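Malonyl-CoA decarboxylase (Rhodopseudomonas palustris, PDB 4KSA) probably catalyses the decarboxylation of malonyl-CoA to acetyl-CoA and carbon dioxide. Local coordinates at residues A184-K189 with L224-L229; D213-G218 with V234-D239; Y217-P222 with K286-E291; A263-I268 with F302-P307; N282-Q287 with L384-R389. All blocks are in the same frame, centred on the assembly; numbering follows the deposited sequence.

How the contacts relate
From the N terminus, contact 1 closes the first loop, joining helix 184-193 to the turn that links strands 214-220 and 230-237. Contact 2 pairs those two strands as a hairpin; contact 3 starts from the same strand and closes a longer loop on helix 284-295. Contact 1 crosses both. Contact 4 follows contact 2 in series but crosses contact 3, pairing strands 262-270 and 301-304 on the two sides of that helix in sequence. Contact 5 crosses contact 4 and ties the start of helix 284-295 to the end of helix 378-385. Backbone bonding of Ala-235 to Val-264 joins contacts 2 and 4 in one sheet, and Phe-265 packs against the helix of contacts 3 and 5.

Contact 1: A184-K189 with L224-L229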
# COMPACT_ATOMS: atom_id res chain seq x y z
N ALA A 184 0.21 -13.23 -11.38
CA ALA A 184 0.44 -14.18 -12.46
C ALA A 184 1.80 -14.00 -13.16
O ALA A 184 2.54 -14.97 -13.35
CB ALA A 184 -0.66 -14.06 -13.49
N ASN A 185 2.13 -12.76 -13.54
CA ASN A 185 3.40 -12.53 -14.21
C ASN A 185 4.58 -13.07 -13.41
O ASN A 185 5.55 -13.57 -13.98
CB ASN A 185 3.58 -11.04 -14.54
CG ASN A 185 3.98 -10.20 -13.34
OD1 ASN A 185 3.28 -10.14 -12.33
ND2 ASN A 185 5.13 -9.53 -13.46
N ILE A 186 4.50 -13.00 -12.09
CA ILE A 186 5.58 -13.55 -11.28
C ILE A 186 5.43 -15.07 -11.27
O ILE A 186 6.41 -15.80 -11.38
CB ILE A 186 5.54 -13.04 -9.82
CG1 ILE A 186 5.89 -11.54 -9.78
CG2 ILE A 186 6.48 -13.87 -8.96
CD1 ILE A 186 5.65 -10.86 -8.43
N LEU A 187 4.20 -15.56 -11.16
CA LEU A 187 3.98 -17.00 -11.16
C LEU A 187 4.43 -17.63 -12.46
O LEU A 187 4.88 -18.77 -12.48
CB LEU A 187 2.51 -17.34 -10.89
CG LEU A 187 2.11 -17.16 -9.42
CD1 LEU A 187 0.69 -17.60 -9.27
CD2 LEU A 187 3.01 -17.97 -8.48
N GLU A 188 4.31 -16.88 -13.55
CA GLU A 188 4.69 -17.37 -14.86
C GLU A 188 6.19 -17.67 -14.87
O GLU A 188 6.62 -18.73 -15.33
CB GLU A 188 4.34 -16.33 -15.92
CG GLU A 188 4.53 -16.76 -17.36
CD GLU A 188 3.78 -15.85 -18.34
OE1 GLU A 188 2.68 -16.25 -18.80
OE2 GLU A 188 4.27 -14.73 -18.62
N LYS A 189 6.98 -16.74 -14.34
CA LYS A 189 8.42 -16.93 -14.27
C LYS A 189 8.71 -18.15 -13.40
O LYS A 189 9.57 -18.95 -13.73
CB LYS A 189 9.09 -15.71 -13.67
CG LYS A 189 8.86 -14.39 -14.39
CD LYS A 189 9.46 -13.25 -13.59
CE LYS A 189 9.06 -11.89 -14.11
NZ LYS A 189 9.72 -11.49 -15.39
N LEU A 224 15.63 -5.58 -9.90
CA LEU A 224 15.03 -6.46 -10.88
C LEU A 224 13.59 -6.69 -10.48
O LEU A 224 13.25 -7.70 -9.86
CB LEU A 224 15.77 -7.79 -10.93
CG LEU A 224 17.19 -7.73 -11.45
CD1 LEU A 224 17.79 -9.12 -11.41
CD2 LEU A 224 17.20 -7.18 -12.88
N VAL A 225 12.77 -5.72 -10.83
CA VAL A 225 11.35 -5.73 -10.54
C VAL A 225 10.63 -7.00 -10.95
O VAL A 225 10.84 -7.51 -12.04
CB VAL A 225 10.68 -4.50 -11.20
CG1 VAL A 225 9.20 -4.81 -11.50
CG2 VAL A 225 10.79 -3.29 -10.26
N ASP A 226 9.77 -7.48 -10.05
CA ASP A 226 8.97 -8.68 -10.26
C ASP A 226 9.79 -9.93 -10.45
O ASP A 226 9.26 -10.95 -10.87
CB ASP A 226 8.04 -8.50 -11.47
CG ASP A 226 6.83 -7.63 -11.15
OD1 ASP A 226 6.17 -7.15 -12.11
OD2 ASP A 226 6.54 -7.42 -9.96
N GLU A 227 11.06 -9.88 -10.13
CA GLU A 227 11.90 -11.04 -10.36
C GLU A 227 12.38 -11.77 -9.10
O GLU A 227 13.13 -11.21 -8.28
CB GLU A 227 13.08 -10.61 -11.23
CG GLU A 227 13.81 -11.75 -11.91
CD GLU A 227 12.94 -12.48 -12.91
OE1 GLU A 227 12.65 -11.90 -13.98
OE2 GLU A 227 12.56 -13.64 -12.63
N PRO A 228 11.93 -13.03 -8.90
CA PRO A 228 12.37 -13.78 -7.71
C PRO A 228 13.82 -14.27 -7.87
O PRO A 228 14.10 -15.18 -8.65
CB PRO A 228 11.34 -14.92 -7.63
CG PRO A 228 11.02 -15.18 -9.04
CD PRO A 228 10.91 -13.78 -9.65
N LEU A 229 14.75 -13.65 -7.15
CA LEU A 229 16.16 -13.99 -7.24
C LEU A 229 16.48 -15.36 -6.63
O LEU A 229 17.11 -16.22 -7.26
CB LEU A 229 16.98 -12.91 -6.56
CG LEU A 229 16.60 -11.51 -7.04
CD1 LEU A 229 17.60 -10.50 -6.51
CD2 LEU A 229 16.55 -11.49 -8.57
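Asp-226 OD1 is gripped from two quarters: Asn-185 ND2 reaches it at 2.9 Å in a weak, bent bond (149°), and Arg-23 makes a salt bridge to the same oxygen. Asp-226 sits in the type II beta turn Leu-224 to Glu-227, part of the connection between the hairpin strands 214-220 and 230-237, and helix 184-193 packs against this turn. The positive phi of Asp-226 (62°) fits the third position of such a turn, which glycine and asparagine favour most and aspartate can also adopt. The amide of Asn-185 and the carboxylate of Asp-226 stand 70° apart, so the groups do not lie flat together; ND2 makes the one link to OD1. Beside them the apolar branch of Ile-186 fills in, CG1 lying 3.6 Å from Asp-226 O, and CG2 faces the ring of Pro-228 more loosely. Long and flexible, Lys-189 suits the far end: its aliphatic part runs past the turn, with CE 3.4 Å from Asp-226 O. Glu-227 bends at chi2 to meet it, while its OE2 bonds to Tyr-193 OH. The other oxygen, Glu-227 OE1, receives Lys-189 NZ in a weak salt bridge of 3.3 Å.

Contact 2: D213-G218 with V234-D239; sequences DRRCYG and VALTKD
Val-234 and Arg-215 form the antiparallel hydrogen-bonded pair of this beta hairpin, made by strands 214-220 and 230-237: Arg-215 N reaches Val-234 O at 3.1 Å, and Val-234 N returns to Arg-215 O at 2.8 Å. The branched valine suits a strand, and its CG2 comes 4.3 Å from Tyr-217 CE2, at the edge of that ring. Ala-235, next along, pairs with Arg-214 without hydrogen bonds between them, and its small CB lets the Arg-214 guanidinium lie with one face over it. The guanidinium is held there by NH1, which bonds to Leu-247 O, and by the charge of Asp-213, whose own carboxylate also pairs with Arg-252. A leucine in place of Arg-214 would probably leave Leu-247 O without this donor and Asp-213 with one positive neighbour fewer. Leu-236 closes the pairing, its N-H bonding to Asp-213 O. On the opposite face of the sheet from Arg-214, the chain of Arg-215 bends at chi2 (-113°) and crosses the leucine; its NH2 continues to Glu-295. Leu-236 CD2 lies 3.8 Å above the Arg-215 guanidinium plane, offset toward its rim, and Arg-215 CG is 3.7 Å from the same CD2.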
# COMPACT_ATOMS: atom_id res chain seq x y z
N ASP A 213 0.57 -28.19 3.22
CA ASP A 213 1.81 -28.59 3.88
C ASP A 213 3.03 -28.23 3.02
O ASP A 213 4.14 -28.71 3.26
CB ASP A 213 1.77 -30.09 4.22
CG ASP A 213 1.87 -30.99 3.00
OD1 ASP A 213 1.33 -30.62 1.93
OD2 ASP A 213 2.48 -32.08 3.12
N ARG A 214 2.80 -27.38 2.03
CA ARG A 214 3.84 -26.89 1.12
C ARG A 214 3.83 -25.36 1.15
O ARG A 214 2.76 -24.76 1.22
CB ARG A 214 3.60 -27.39 -0.30
CG ARG A 214 3.80 -28.88 -0.48
CD ARG A 214 5.28 -29.25 -0.55
NE ARG A 214 5.50 -30.69 -0.38
CZ ARG A 214 5.42 -31.32 0.79
NH1 ARG A 214 5.63 -32.63 0.86
NH2 ARG A 214 5.15 -30.65 1.90
N ARG A 215 5.01 -24.75 1.11
CA ARG A 215 5.15 -23.29 1.14
C ARG A 215 6.46 -22.88 0.50
O ARG A 215 7.51 -23.32 0.95
CB ARG A 215 5.18 -22.77 2.57
CG ARG A 215 3.91 -22.95 3.34
CD ARG A 215 3.26 -21.63 3.63
NE ARG A 215 2.25 -21.76 4.67
CZ ARG A 215 1.26 -22.66 4.64
NH1 ARG A 215 1.16 -23.51 3.62
NH2 ARG A 215 0.39 -22.72 5.64
N CYS A 216 6.43 -22.03 -0.52
CA CYS A 216 7.68 -21.57 -1.11
C CYS A 216 7.77 -20.06 -1.00
O CYS A 216 6.77 -19.35 -1.03
CB CYS A 216 7.82 -21.99 -2.56
SG CYS A 216 6.28 -22.02 -3.40
N TYR A 217 9.00 -19.59 -0.85
CA TYR A 217 9.24 -18.18 -0.70
C TYR A 217 10.14 -17.64 -1.80
O TYR A 217 10.77 -18.39 -2.56
CB TYR A 217 9.86 -17.95 0.67
CG TYR A 217 8.95 -18.42 1.77
CD1 TYR A 217 7.96 -17.58 2.28
CD2 TYR A 217 9.01 -19.73 2.25
CE1 TYR A 217 7.04 -18.04 3.22
CE2 TYR A 217 8.09 -20.19 3.20
CZ TYR A 217 7.11 -19.34 3.67
OH TYR A 217 6.17 -19.78 4.58
N GLY A 218 10.18 -16.31 -1.89
CA GLY A 218 11.01 -15.68 -2.90
C GLY A 218 11.68 -14.46 -2.33
O GLY A 218 11.16 -13.83 -1.41
N VAL A 234 9.60 -25.19 0.73
CA VAL A 234 9.50 -25.81 2.04
C VAL A 234 8.35 -26.81 2.15
O VAL A 234 7.35 -26.71 1.45
CB VAL A 234 9.31 -24.75 3.14
CG1 VAL A 234 9.24 -25.40 4.50
CG2 VAL A 234 10.45 -23.75 3.11
N ALA A 235 8.51 -27.79 3.05
CA ALA A 235 7.48 -28.80 3.30
C ALA A 235 7.14 -28.80 4.79
O ALA A 235 8.04 -28.84 5.63
CB ALA A 235 7.97 -30.18 2.88
N LEU A 236 5.85 -28.72 5.11
CA LEU A 236 5.40 -28.75 6.50
C LEU A 236 5.23 -30.20 6.94
O LEU A 236 4.48 -30.96 6.32
CB LEU A 236 4.07 -28.00 6.66
CG LEU A 236 4.10 -26.47 6.64
CD1 LEU A 236 5.54 -25.97 6.77
CD2 LEU A 236 3.43 -25.97 5.36
N THR A 237 5.92 -30.58 8.01
CA THR A 237 5.86 -31.97 8.48
C THR A 237 5.93 -32.16 9.99
O THR A 237 5.99 -31.21 10.77
CB THR A 237 7.00 -32.80 7.87
OG1 THR A 237 8.24 -32.39 8.47
CG2 THR A 237 7.07 -32.59 6.35
N LYS A 238 5.94 -33.44 10.40
CA LYS A 238 6.01 -33.81 11.81
C LYS A 238 7.29 -34.59 12.15
O LYS A 238 7.37 -35.25 13.19
CB LYS A 238 4.77 -34.64 12.18
CG LYS A 238 3.51 -33.80 12.41
CD LYS A 238 2.24 -34.66 12.52
CE LYS A 238 1.78 -35.15 11.16
NZ LYS A 238 0.41 -35.74 11.21
N ASP A 239 8.30 -34.49 11.29
CA ASP A 239 9.57 -35.18 11.49
C ASP A 239 10.58 -34.73 10.43
O ASP A 239 10.21 -34.48 9.29
CB ASP A 239 9.36 -36.68 11.32
CG ASP A 239 8.97 -37.04 9.89
OD1 ASP A 239 7.97 -36.47 9.39
OD2 ASP A 239 9.67 -37.87 9.27

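Contact 3: Y217-P222 with K286-E291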
# COMPACT_ATOMS: atom_id res chain seq x y z
N TYR A 217 9.00 -19.59 -0.85
CA TYR A 217 9.24 -18.18 -0.70
C TYR A 217 10.14 -17.64 -1.80
O TYR A 217 10.77 -18.39 -2.56
CB TYR A 217 9.86 -17.95 0.67
CG TYR A 217 8.95 -18.42 1.77
CD1 TYR A 217 7.96 -17.58 2.28
CD2 TYR A 217 9.01 -19.73 2.25
CE1 TYR A 217 7.04 -18.04 3.22
CE2 TYR A 217 8.09 -20.19 3.20
CZ TYR A 217 7.11 -19.34 3.67
OH TYR A 217 6.17 -19.78 4.58
N GLY A 218 10.18 -16.31 -1.89
CA GLY A 218 11.01 -15.68 -2.90
C GLY A 218 11.68 -14.46 -2.33
O GLY A 218 11.16 -13.83 -1.41
N PHE A 219 12.87 -14.16 -2.85
CA PHE A 219 13.60 -12.97 -2.44
C PHE A 219 13.59 -12.01 -3.62
O PHE A 219 13.98 -12.37 -4.73
CB PHE A 219 15.02 -13.33 -2.02
CG PHE A 219 15.09 -13.86 -0.62
CD1 PHE A 219 15.05 -13.00 0.46
CD2 PHE A 219 15.15 -15.24 -0.39
CE1 PHE A 219 15.05 -13.49 1.77
CE2 PHE A 219 15.14 -15.74 0.90
CZ PHE A 219 15.09 -14.87 1.98
N PHE A 220 13.12 -10.80 -3.37
CA PHE A 220 13.01 -9.81 -4.42
C PHE A 220 13.86 -8.61 -4.09
O PHE A 220 14.03 -8.26 -2.93
CB PHE A 220 11.55 -9.36 -4.57
CG PHE A 220 10.62 -10.44 -5.05
CD1 PHE A 220 10.28 -10.54 -6.39
CD2 PHE A 220 10.14 -11.41 -4.17
CE1 PHE A 220 9.48 -11.59 -6.88
CE2 PHE A 220 9.34 -12.48 -4.65
CZ PHE A 220 9.01 -12.56 -6.01
N HIS A 221 14.41 -8.00 -5.13
CA HIS A 221 15.19 -6.78 -4.95
C HIS A 221 14.64 -5.78 -5.98
O HIS A 221 14.33 -6.13 -7.11
CB HIS A 221 16.67 -7.04 -5.18
CG HIS A 221 17.55 -5.91 -4.77
ND1 HIS A 221 17.50 -4.67 -5.38
CD2 HIS A 221 18.48 -5.81 -3.79
CE1 HIS A 221 18.36 -3.86 -4.79
NE2 HIS A 221 18.97 -4.53 -3.83
N PRO A 222 14.48 -4.52 -5.57
CA PRO A 222 13.96 -3.50 -6.49
C PRO A 222 14.72 -3.34 -7.82
O PRO A 222 14.14 -2.86 -8.79
CB PRO A 222 13.99 -2.22 -5.63
CG PRO A 222 15.07 -2.48 -4.61
CD PRO A 222 14.86 -3.94 -4.27
N LYS A 286 17.52 -17.34 7.76
CA LYS A 286 17.10 -16.77 9.02
C LYS A 286 15.73 -16.12 8.79
O LYS A 286 14.75 -16.40 9.49
CB LYS A 286 18.10 -15.72 9.47
CG LYS A 286 18.34 -15.67 10.94
CD LYS A 286 17.23 -15.00 11.69
CE LYS A 286 17.71 -14.66 13.08
NZ LYS A 286 19.01 -13.92 13.01
N GLN A 287 15.66 -15.25 7.79
CA GLN A 287 14.42 -14.57 7.49
C GLN A 287 13.28 -15.53 7.15
O GLN A 287 12.16 -15.35 7.62
CB GLN A 287 14.65 -13.60 6.35
CG GLN A 287 15.80 -12.65 6.63
CD GLN A 287 15.99 -11.66 5.51
OE1 GLN A 287 15.13 -10.82 5.26
NE2 GLN A 287 17.12 -11.77 4.83
N VAL A 288 13.55 -16.54 6.33
CA VAL A 288 12.51 -17.49 5.97
C VAL A 288 12.02 -18.25 7.19
O VAL A 288 10.84 -18.61 7.28
CB VAL A 288 13.01 -18.51 4.92
CG1 VAL A 288 11.92 -19.53 4.59
CG2 VAL A 288 13.44 -17.78 3.66
N VAL A 289 12.91 -18.50 8.15
CA VAL A 289 12.50 -19.23 9.35
C VAL A 289 11.65 -18.35 10.25
O VAL A 289 10.58 -18.77 10.70
CB VAL A 289 13.71 -19.77 10.17
CG1 VAL A 289 13.28 -20.08 11.59
CG2 VAL A 289 14.24 -21.05 9.53
N GLU A 290 12.12 -17.13 10.51
CA GLU A 290 11.39 -16.20 11.35
C GLU A 290 10.01 -15.97 10.74
O GLU A 290 9.04 -15.75 11.47
CB GLU A 290 12.15 -14.87 11.49
CG GLU A 290 13.54 -15.08 12.09
CD GLU A 290 14.32 -13.79 12.39
OE1 GLU A 290 14.57 -12.99 11.46
OE2 GLU A 290 14.70 -13.59 13.57
N GLU A 291 9.91 -16.05 9.42
CA GLU A 291 8.62 -15.86 8.77
C GLU A 291 7.67 -17.02 9.06
O GLU A 291 6.56 -16.81 9.53
CB GLU A 291 8.78 -15.70 7.26
CG GLU A 291 7.50 -15.96 6.46
CD GLU A 291 6.35 -14.99 6.78
OE1 GLU A 291 5.19 -15.30 6.41
OE2 GLU A 291 6.61 -13.92 7.38
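Helix 284-295 packs across one face of the central mixed sheet, and here it meets strand 214-220. Short segments of the two approach to 10.3 Å between axes, a spacing bridged by side chains. Val-288 is the central residue on the helix, with one methyl for each of two aromatic rings. Its CG1 stands anti to the backbone N (chi1 178°) and turns to Tyr-217, lying 3.7 Å from CD2; its CG2 takes the other side and lies 3.7 Å from Phe-219 CZ. Tyr-217 and Phe-219, two positions apart on the strand, thus present their rings to the same helix, and both cross the valine at a slant. One turn further on, Glu-291 offers its aliphatic CG to the tyrosine, 3.9 Å from CE1, while its carboxylate carries on to Arg-294. At the other end Gln-287 NE2 is 4.1 Å from Phe-219 CE1, the amide turned 62° from the ring, and spends its hydrogen bond on Phe-283 O. Phe-265, from strand 262-270 two places along the sheet, also packs against Val-288. Cohesion between these two segments is therefore dispersion and hydrophobic burial: the polar ends of Gln-287 and Glu-291 find their partners elsewhere.

Contact 4: A263-I268 with F302-P307; sequences AVFYSI and FVTLSP
Phe-265 places its ring beside the backbone N, CG anti to the carbonyl carbon (chi1 -61°), and Thr-304 holds its methyl in the matching position with OG1 between N and carbonyl carbon (chi1 76°). The two side chains meet obliquely, Thr-304 CG2 3.8 Å from Phe-265 CD2. On the same face of the sheet Ala-263 CB packs 3.5 Å from Phe-302 CD2, a small residue accommodating the large ring next to it. The reverse face carries the branched residues Val-264 and Val-303, and the chains of Val-264 and Leu-305 run side by side, pointing the same way, with CG2 of the valine 4.1 Å from CB of the leucine. Between the faces the backbones bond in the staggered manner of parallel strands. Val-303 N reaches Ala-263 O at 3.2 Å, and Phe-265 N reaches Val-303 O at 3.1 Å; thus Val-303 straddles Val-264. Leu-305 N then bonds to Phe-265 O at 2.9 Å. Thr-304 OG1 pairs with Ser-306 OG of its own segment and, outside the contact, accepts from Tyr-414 N, which suits a polar residue at this buried strand end. Helix 284-295 connects the two strands, making the beta-alpha-beta crossover within a mixed sheet, consistent with the family's kinship to acetyltransferases.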
# COMPACT_ATOMS: atom_id res chain seq x y z
N ALA A 263 9.53 -27.74 9.79
CA ALA A 263 9.60 -27.00 8.54
C ALA A 263 10.83 -27.56 7.83
O ALA A 263 11.94 -27.47 8.35
CB ALA A 263 9.77 -25.52 8.82
N VAL A 264 10.63 -28.16 6.66
CA VAL A 264 11.78 -28.69 5.96
C VAL A 264 12.10 -28.12 4.56
O VAL A 264 11.38 -28.31 3.57
CB VAL A 264 11.72 -30.23 5.92
CG1 VAL A 264 10.36 -30.68 5.46
CG2 VAL A 264 12.80 -30.76 5.00
N PHE A 265 13.21 -27.39 4.51
CA PHE A 265 13.69 -26.78 3.29
C PHE A 265 14.17 -27.93 2.43
O PHE A 265 14.99 -28.72 2.87
CB PHE A 265 14.86 -25.86 3.62
CG PHE A 265 14.47 -24.76 4.54
CD1 PHE A 265 13.75 -23.67 4.07
CD2 PHE A 265 14.73 -24.86 5.90
CE1 PHE A 265 13.29 -22.71 4.94
CE2 PHE A 265 14.26 -23.89 6.78
CZ PHE A 265 13.54 -22.81 6.30
N TYR A 266 13.66 -28.04 1.22
CA TYR A 266 14.10 -29.14 0.40
C TYR A 266 14.52 -28.70 -0.98
O TYR A 266 14.85 -29.52 -1.84
CB TYR A 266 13.01 -30.22 0.34
CG TYR A 266 11.76 -29.84 -0.39
CD1 TYR A 266 11.66 -30.03 -1.77
CD2 TYR A 266 10.67 -29.29 0.29
CE1 TYR A 266 10.50 -29.69 -2.47
CE2 TYR A 266 9.50 -28.94 -0.40
CZ TYR A 266 9.43 -29.14 -1.77
OH TYR A 266 8.28 -28.81 -2.45
N SER A 267 14.51 -27.38 -1.18
CA SER A 267 14.91 -26.78 -2.46
C SER A 267 15.24 -25.31 -2.29
O SER A 267 14.41 -24.54 -1.82
CB SER A 267 13.80 -26.90 -3.49
OG SER A 267 14.25 -26.39 -4.73
N ILE A 268 16.45 -24.92 -2.67
CA ILE A 268 16.86 -23.52 -2.59
C ILE A 268 17.56 -23.21 -3.89
O ILE A 268 18.55 -23.85 -4.21
CB ILE A 268 17.84 -23.28 -1.45
CG1 ILE A 268 17.17 -23.58 -0.13
CG2 ILE A 268 18.29 -21.83 -1.47
CD1 ILE A 268 17.97 -23.15 1.04
N PHE A 302 13.53 -26.49 12.64
CA PHE A 302 13.83 -25.97 11.31
C PHE A 302 15.05 -26.70 10.74
O PHE A 302 16.19 -26.44 11.11
CB PHE A 302 14.03 -24.46 11.39
CG PHE A 302 12.81 -23.74 11.85
CD1 PHE A 302 12.68 -23.33 13.17
CD2 PHE A 302 11.74 -23.53 10.98
CE1 PHE A 302 11.50 -22.73 13.63
CE2 PHE A 302 10.56 -22.93 11.42
CZ PHE A 302 10.44 -22.53 12.75
N VAL A 303 14.76 -27.61 9.82
CA VAL A 303 15.78 -28.46 9.21
C VAL A 303 15.68 -28.55 7.70
O VAL A 303 14.61 -28.34 7.14
CB VAL A 303 15.64 -29.89 9.76
CG1 VAL A 303 14.37 -30.54 9.19
CG2 VAL A 303 16.86 -30.70 9.41
N THR A 304 16.78 -28.89 7.03
CA THR A 304 16.73 -29.03 5.57
C THR A 304 16.90 -30.49 5.16
O THR A 304 17.06 -31.36 6.01
CB THR A 304 17.86 -28.23 4.88
OG1 THR A 304 19.10 -28.93 5.05
CG2 THR A 304 17.99 -26.85 5.50
N LEU A 305 16.83 -30.75 3.87
CA LEU A 305 17.04 -32.08 3.31
C LEU A 305 17.80 -31.77 2.04
O LEU A 305 17.28 -31.85 0.92
CB LEU A 305 15.73 -32.80 2.97
CG LEU A 305 15.78 -34.33 3.09
CD1 LEU A 305 14.74 -34.95 2.18
CD2 LEU A 305 17.15 -34.86 2.71
N SER A 306 19.05 -31.38 2.24
CA SER A 306 19.94 -30.98 1.17
C SER A 306 20.64 -32.07 0.37
O SER A 306 20.65 -33.24 0.75
CB SER A 306 21.01 -30.05 1.76
OG SER A 306 20.42 -29.11 2.66
N PRO A 307 21.20 -31.69 -0.78
CA PRO A 307 21.93 -32.61 -1.65
C PRO A 307 23.40 -32.37 -1.33
O PRO A 307 23.73 -31.45 -0.58
CB PRO A 307 21.55 -32.14 -3.05
CG PRO A 307 21.42 -30.70 -2.87
CD PRO A 307 20.65 -30.57 -1.57

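Contact 5: N282-Q287 with L384-R389; sequences NFLIKQ and LGNGAR
Two hydrogen bonds join the segments, and both end on Asn-386 OD1. Ile-285 N gives the better one, 3.0 Å and close to straight (163°), although the donor stands 42° out of the amide carbonyl plane; Leu-284 N adds a weak one of 2.9 Å. These N-H groups belong to the first turn of helix 284-295, where amides lack the usual carbonyls of a preceding turn, so a side-chain amide oxygen suits the site, and the helix dipole would probably favour it. The other end of that amide is fixed as well, Asn-386 ND2 bonding to Phe-382 O. With an alanine here instead of Asn-386, the Leu-284 and Ile-285 N-H groups would probably lose this acceptor, and the join between the two helix ends would be weaker. Within the first turn, Gln-287 NE2 reaches Phe-283 O at 3.3 Å, in its own amide plane.

Van der Waals contacts are fewer. Ile-285 crosses Asn-386 at about a right angle, and Asn-282 CB lies 3.5 Å from Gly-385 O. That carbonyl is bonded by His-425, whereas Asn-282 ND2 turns to Glu-52 of the third subunit.

The backbone shape comes last: Gly-387, with the positive phi (73°) that glycine tolerates readily, is the C-prime residue of a Schellman motif ending helix 378-385, with Ala-388 N bonded to His-383 O. The contact therefore sets the end of one helix against the start of another, with Tyr-416 of strand 411-416 touching Ile-285 and Asn-386 and helix 421-431 flanking Asn-282.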
# COMPACT_ATOMS: atom_id res chain seq x y z
N ASN A 282 24.21 -13.48 4.44
CA ASN A 282 24.31 -14.81 4.97
C ASN A 282 23.11 -15.21 5.79
O ASN A 282 22.92 -16.38 6.11
CB ASN A 282 25.58 -14.90 5.77
CG ASN A 282 26.81 -14.75 4.90
OD1 ASN A 282 27.19 -15.68 4.20
ND2 ASN A 282 27.41 -13.56 4.90
N PHE A 283 22.26 -14.23 6.08
CA PHE A 283 21.10 -14.51 6.90
C PHE A 283 19.79 -14.57 6.14
O PHE A 283 18.78 -14.00 6.53
CB PHE A 283 21.05 -13.49 8.02
CG PHE A 283 22.29 -13.50 8.86
CD1 PHE A 283 22.50 -14.53 9.78
CD2 PHE A 283 23.27 -12.55 8.69
CE1 PHE A 283 23.69 -14.60 10.51
CE2 PHE A 283 24.47 -12.61 9.42
CZ PHE A 283 24.68 -13.64 10.33
N LEU A 284 19.83 -15.31 5.03
CA LEU A 284 18.66 -15.47 4.20
C LEU A 284 17.69 -16.45 4.83
O LEU A 284 16.53 -16.14 5.03
CB LEU A 284 19.05 -15.96 2.81
CG LEU A 284 19.93 -15.08 1.93
CD1 LEU A 284 19.89 -15.68 0.55
CD2 LEU A 284 19.43 -13.63 1.88
N ILE A 285 18.17 -17.65 5.14
CA ILE A 285 17.31 -18.66 5.74
C ILE A 285 16.75 -18.17 7.08
O ILE A 285 15.64 -18.52 7.49
CB ILE A 285 18.09 -19.98 5.90
CG1 ILE A 285 18.60 -20.43 4.52
CG2 ILE A 285 17.19 -21.06 6.52
CD1 ILE A 285 17.50 -20.83 3.57
N LYS A 286 17.52 -17.34 7.76
CA LYS A 286 17.10 -16.77 9.02
C LYS A 286 15.73 -16.12 8.79
O LYS A 286 14.75 -16.40 9.49
CB LYS A 286 18.10 -15.72 9.47
CG LYS A 286 18.34 -15.67 10.94
CD LYS A 286 17.23 -15.00 11.69
CE LYS A 286 17.71 -14.66 13.08
NZ LYS A 286 19.01 -13.92 13.01
N GLN A 287 15.66 -15.25 7.79
CA GLN A 287 14.42 -14.57 7.49
C GLN A 287 13.28 -15.53 7.15
O GLN A 287 12.16 -15.35 7.62
CB GLN A 287 14.65 -13.60 6.35
CG GLN A 287 15.80 -12.65 6.63
CD GLN A 287 15.99 -11.66 5.51
OE1 GLN A 287 15.13 -10.82 5.26
NE2 GLN A 287 17.12 -11.77 4.83
N LEU A 384 25.85 -23.68 6.00
CA LEU A 384 26.71 -23.42 7.15
C LEU A 384 26.88 -21.92 7.32
O LEU A 384 26.86 -21.42 8.45
CB LEU A 384 28.08 -24.09 7.00
CG LEU A 384 28.08 -25.63 6.95
CD1 LEU A 384 29.51 -26.13 7.01
CD2 LEU A 384 27.25 -26.21 8.10
N GLY A 385 27.03 -21.21 6.20
CA GLY A 385 27.17 -19.76 6.23
C GLY A 385 25.88 -19.11 6.73
O GLY A 385 25.92 -18.03 7.33
N ASN A 386 24.75 -19.74 6.47
CA ASN A 386 23.49 -19.19 6.93
C ASN A 386 23.30 -19.54 8.40
O ASN A 386 22.18 -19.57 8.90
CB ASN A 386 22.33 -19.74 6.10
CG ASN A 386 21.99 -18.84 4.93
OD1 ASN A 386 21.17 -17.93 5.06
ND2 ASN A 386 22.64 -19.06 3.80
N GLY A 387 24.41 -19.80 9.07
CA GLY A 387 24.37 -20.13 10.49
C GLY A 387 23.84 -21.50 10.88
O GLY A 387 23.57 -21.74 12.05
N ALA A 388 23.68 -22.40 9.92
CA ALA A 388 23.18 -23.73 10.25
C ALA A 388 24.27 -24.62 10.80
O ALA A 388 25.46 -24.26 10.79
CB ALA A 388 22.54 -24.37 9.04
N ARG A 389 23.83 -25.79 11.27
CA ARG A 389 24.65 -26.84 11.86
C ARG A 389 24.48 -28.11 11.03
O ARG A 389 23.36 -28.45 10.65
CB ARG A 389 24.17 -27.12 13.30
CG ARG A 389 24.69 -28.42 13.94
CD ARG A 389 24.21 -28.58 15.40
NE ARG A 389 23.03 -29.44 15.51
CZ ARG A 389 22.12 -29.34 16.49
NH1 ARG A 389 21.08 -30.17 16.52
NH2 ARG A 389 22.24 -28.40 17.42